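Local coordinates for replicase polyprotein 1a (PDB 3LD1) that is of unknown function, being a fragment (nsp2a) of the non-structural protein 2 encoded within the replicase polyprotein of avian infectious bronchitis virus, at residues A144-T155 with I177-I187. The protein carries 3 engineered substitutions. Sequence-based numbering, arbitrary orientation.
Engineered in segment 177-187: A183 (natural residue Lys).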
loop_
_atom_site.group_PDB
_atom_site.type_symbol
_atom_site.label_atom_id
_atom_site.label_comp_id
_atom_site.label_asym_id
_atom_site.label_seq_id
_atom_site.Cartn_x
_atom_site.Cartn_y
_atom_site.Cartn_z
ATOM N N ALA A 144 11.130 -14.370 0.632
ATOM C CA ALA A 144 10.101 -14.433 1.725
ATOM C C ALA A 144 10.681 -14.056 3.060
ATOM O O ALA A 144 10.036 -13.353 3.840
ATOM C CB ALA A 144 9.462 -15.740 1.804
ATOM N N MET A 145 11.920 -14.474 3.300
ATOM C CA MET A 145 12.620 -14.152 4.556
ATOM C C MET A 145 12.890 -12.676 4.579
ATOM O O MET A 145 12.518 -12.009 5.519
ATOM C CB MET A 145 13.961 -14.963 4.654
ATOM C CG MET A 145 14.903 -14.653 5.905
ATOM S SD MET A 145 15.770 -13.108 5.621
ATOM C CE MET A 145 16.800 -13.486 4.241
ATOM N N ALA A 146 13.528 -12.145 3.525
ATOM C CA ALA A 146 13.867 -10.670 3.475
ATOM C C ALA A 146 12.681 -9.725 3.564
ATOM O O ALA A 146 12.794 -8.636 4.173
ATOM C CB ALA A 146 14.736 -10.315 2.170
ATOM N N MET A 147 11.587 -10.088 2.892
ATOM C CA MET A 147 10.392 -9.274 2.941
ATOM C C MET A 147 9.844 -9.121 4.347
ATOM O O MET A 147 9.116 -8.167 4.625
ATOM C CB MET A 147 9.297 -9.789 2.012
ATOM C CG MET A 147 9.558 -9.572 0.524
ATOM S SD MET A 147 8.147 -10.117 -0.488
ATOM C CE MET A 147 8.531 -11.768 -0.946
ATOM N N ARG A 148 10.206 -10.038 5.241
ATOM C CA ARG A 148 9.682 -9.941 6.563
ATOM C C ARG A 148 9.925 -8.550 7.105
ATOM O O ARG A 148 9.193 -8.135 7.948
ATOM C CB ARG A 148 10.210 -11.079 7.495
ATOM C CG ARG A 148 9.664 -12.440 7.036
ATOM C CD ARG A 148 10.291 -13.611 7.766
ATOM N NE ARG A 148 9.316 -14.174 8.679
ATOM C CZ ARG A 148 8.464 -15.111 8.328
ATOM N NH1 ARG A 148 8.528 -15.630 7.104
ATOM N NH2 ARG A 148 7.597 -15.542 9.204
ATOM N N ARG A 149 10.923 -7.825 6.591
ATOM C CA ARG A 149 11.360 -6.560 7.223
ATOM C C ARG A 149 10.422 -5.458 6.881
ATOM O O ARG A 149 10.407 -4.420 7.562
ATOM C CB ARG A 149 12.723 -6.074 6.729
ATOM C CG ARG A 149 13.905 -6.968 6.918
ATOM C CD ARG A 149 15.194 -6.194 6.405
ATOM N NE ARG A 149 16.199 -6.251 7.461
ATOM C CZ ARG A 149 16.760 -5.216 8.086
ATOM N NH1 ARG A 149 16.527 -3.952 7.739
ATOM N NH2 ARG A 149 17.632 -5.465 9.048
ATOM N N LEU A 150 9.730 -5.647 5.760
ATOM C CA LEU A 150 8.839 -4.639 5.192
ATOM C C LEU A 150 7.515 -4.455 5.960
ATOM O O LEU A 150 6.909 -3.382 5.883
ATOM C CB LEU A 150 8.536 -4.943 3.750
ATOM C CG LEU A 150 9.737 -4.955 2.825
ATOM C CD1 LEU A 150 9.382 -5.403 1.433
ATOM C CD2 LEU A 150 10.434 -3.652 2.798
ATOM N N VAL A 151 7.128 -5.482 6.736
ATOM C CA VAL A 151 5.920 -5.456 7.544
ATOM C C VAL A 151 6.068 -4.319 8.539
ATOM O O VAL A 151 5.319 -3.359 8.518
ATOM C CB VAL A 151 5.747 -6.790 8.223
ATOM C CG1 VAL A 151 4.503 -6.771 9.087
ATOM C CG2 VAL A 151 5.662 -7.933 7.150
ATOM N N GLY A 152 7.110 -4.387 9.338
ATOM C CA GLY A 152 7.512 -3.290 10.203
ATOM C C GLY A 152 7.476 -1.935 9.514
ATOM O O GLY A 152 6.903 -1.003 10.070
ATOM N N GLU A 153 8.075 -1.779 8.330
ATOM C CA GLU A 153 8.089 -0.421 7.716
ATOM C C GLU A 153 6.651 -0.012 7.380
ATOM O O GLU A 153 6.220 1.092 7.750
ATOM C CB GLU A 153 9.030 -0.256 6.484
ATOM C CG GLU A 153 10.562 -0.250 6.824
ATOM C CD GLU A 153 11.423 -1.016 5.761
ATOM O OE1 GLU A 153 11.430 -0.627 4.557
ATOM O OE2 GLU A 153 12.116 -2.012 6.127
ATOM N N VAL A 154 5.899 -0.936 6.761
ATOM C CA VAL A 154 4.562 -0.638 6.282
ATOM C C VAL A 154 3.617 -0.392 7.460
ATOM O O VAL A 154 2.876 0.615 7.472
ATOM C CB VAL A 154 4.054 -1.729 5.359
ATOM C CG1 VAL A 154 2.593 -1.556 5.053
ATOM C CG2 VAL A 154 4.872 -1.728 4.124
ATOM N N THR A 155 3.642 -1.293 8.454
ATOM C CA THR A 155 2.842 -1.090 9.659
ATOM C C THR A 155 3.012 0.348 10.144
ATOM O O THR A 155 2.052 1.108 10.181
ATOM C CB THR A 155 3.250 -2.031 10.716
ATOM O OG1 THR A 155 3.027 -3.340 10.206
ATOM C CG2 THR A 155 2.416 -1.807 12.025
ATOM N N ILE A 177 -2.850 -6.273 9.791
ATOM C CA ILE A 177 -1.450 -6.398 9.505
ATOM C C ILE A 177 -1.023 -7.756 10.011
ATOM O O ILE A 177 -0.795 -8.653 9.202
ATOM C CB ILE A 177 -0.610 -5.229 10.195
ATOM C CG1 ILE A 177 -0.440 -4.049 9.259
ATOM C CG2 ILE A 177 0.841 -5.671 10.762
ATOM C CD1 ILE A 177 -1.567 -3.069 9.306
ATOM N N VAL A 178 -0.987 -7.927 11.332
ATOM C CA VAL A 178 -0.176 -8.977 11.883
ATOM C C VAL A 178 -0.526 -10.283 11.230
ATOM O O VAL A 178 0.292 -10.844 10.526
ATOM C CB VAL A 178 -0.199 -9.001 13.401
ATOM C CG1 VAL A 178 0.586 -10.157 13.895
ATOM C CG2 VAL A 178 0.460 -7.757 13.893
ATOM N N ARG A 179 -1.761 -10.719 11.403
ATOM C CA ARG A 179 -2.201 -11.969 10.826
ATOM C C ARG A 179 -2.221 -11.967 9.304
ATOM O O ARG A 179 -2.015 -13.026 8.695
ATOM C CB ARG A 179 -3.583 -12.340 11.309
ATOM C CG ARG A 179 -4.651 -11.407 10.755
ATOM C CD ARG A 179 -5.795 -12.217 10.188
ATOM N NE ARG A 179 -7.109 -11.808 10.706
ATOM C CZ ARG A 179 -7.542 -11.994 11.971
ATOM N NH1 ARG A 179 -6.758 -12.540 12.909
ATOM N NH2 ARG A 179 -8.778 -11.619 12.316
ATOM N N ILE A 180 -2.518 -10.820 8.689
ATOM C CA ILE A 180 -2.734 -10.836 7.265
ATOM C C ILE A 180 -1.367 -11.068 6.621
ATOM O O ILE A 180 -1.232 -11.884 5.702
ATOM C CB ILE A 180 -3.378 -9.561 6.762
ATOM C CG1 ILE A 180 -4.784 -9.393 7.339
ATOM C CG2 ILE A 180 -3.394 -9.535 5.258
ATOM C CD1 ILE A 180 -5.888 -10.364 6.815
ATOM N N PHE A 181 -0.365 -10.378 7.150
ATOM C CA PHE A 181 0.994 -10.533 6.683
ATOM C C PHE A 181 1.547 -11.921 6.985
ATOM O O PHE A 181 2.111 -12.563 6.131
ATOM C CB PHE A 181 1.878 -9.522 7.352
ATOM C CG PHE A 181 1.768 -8.127 6.775
ATOM C CD1 PHE A 181 2.282 -7.833 5.495
ATOM C CD2 PHE A 181 1.171 -7.095 7.507
ATOM C CE1 PHE A 181 2.198 -6.498 4.938
ATOM C CE2 PHE A 181 1.081 -5.771 6.969
ATOM C CZ PHE A 181 1.596 -5.485 5.679
ATOM N N GLN A 182 1.364 -12.346 8.226
ATOM C CA GLN A 182 1.611 -13.683 8.655
ATOM C C GLN A 182 1.087 -14.714 7.651
ATOM O O GLN A 182 1.882 -15.530 7.177
ATOM C CB GLN A 182 0.912 -13.855 9.972
ATOM C CG GLN A 182 1.736 -14.427 11.034
ATOM C CD GLN A 182 1.116 -14.146 12.425
ATOM O OE1 GLN A 182 -0.070 -14.461 12.713
ATOM N NE2 GLN A 182 1.910 -13.526 13.281
ATOM N N ALA A 183 -0.210 -14.672 7.332
ATOM C CA ALA A 183 -0.841 -15.663 6.451
ATOM C C ALA A 183 -0.114 -15.564 5.154
ATOM O O ALA A 183 0.473 -16.567 4.703
ATOM C CB ALA A 183 -2.354 -15.425 6.261
ATOM N N ALA A 184 -0.026 -14.334 4.628
ATOM C CA ALA A 184 0.582 -14.048 3.329
ATOM C C ALA A 184 2.064 -14.459 3.197
ATOM O O ALA A 184 2.520 -14.893 2.108
ATOM C CB ALA A 184 0.451 -12.576 3.017
ATOM N N LEU A 185 2.808 -14.277 4.294
ATOM C CA LEU A 185 4.230 -14.592 4.350
ATOM C C LEU A 185 4.555 -16.042 4.804
ATOM O O LEU A 185 5.673 -16.464 4.627
ATOM C CB LEU A 185 4.974 -13.592 5.231
ATOM C CG LEU A 185 5.324 -12.180 4.689
ATOM C CD1 LEU A 185 5.648 -11.203 5.828
ATOM C CD2 LEU A 185 6.484 -12.245 3.704
ATOM N N ALA A 186 3.590 -16.789 5.368
ATOM C CA ALA A 186 3.822 -18.137 5.936
ATOM C C ALA A 186 4.496 -19.117 4.979
ATOM O O ALA A 186 4.051 -19.352 3.835
ATOM C CB ALA A 186 2.528 -18.709 6.334
ATOM N N ILE A 187 5.565 -19.721 5.454
ATOM C CA ILE A 187 6.366 -20.528 4.576
ATOM C C ILE A 187 6.065 -22.016 4.603
ATOM O O ILE A 187 6.305 -22.680 3.646
ATOM C CB ILE A 187 7.837 -20.234 4.836
ATOM C CG1 ILE A 187 8.235 -19.121 3.913
ATOM C CG2 ILE A 187 8.745 -21.413 4.569
ATOM C CD1 ILE A 187 7.875 -17.782 4.520
#
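The antiparallel pair formed by helix 140-162 and helix 174-185 meets through V151, F181 and L185, in the helical middle of the chain; the N-to-C directions of the two segments differ by 164° and their axes come within 11.0 Å. V151 is forked between two partners. Its CG1, anti to the backbone N (chi1 179°), lies over one face of the F181 ring in a CH-pi contact, 4.0 Å from the centroid and displaced toward the rim, while CG2 points at L185 and meets its CD1 tip to tip at 3.5 Å. V154 adds CG1 at 4.1 Å from CZ of F181. L185 is a knob in a hole formed by A144, M147, R148 and V151, its CD2 resting 3.7 Å from the carbonyl O of A144; helix 194-207 packs against the same region, with I198 on A144 and M147 and L201 on L185. No hydrogen bond joins the two segments, and this antiparallel helix pair, whose connection contains the short helix 167-170, is held here by apolar packing. The chain leaves the helix at A186, and I187 points toward helix 140-162; the position of its CD1 is uncertain, so its approaches to CB of A144 and to the edge of the R148 guanidinium are doubtful. NE of R148 is engaged by D116 in a salt bridge. Toward the connection, OG1 of T155 lies 3.2 Å from the methyl CG2 of I177. That hydroxyl donates to O of V151 at 2.8 Å from above the carbonyl plane; O of V151 also accepts from N of T155.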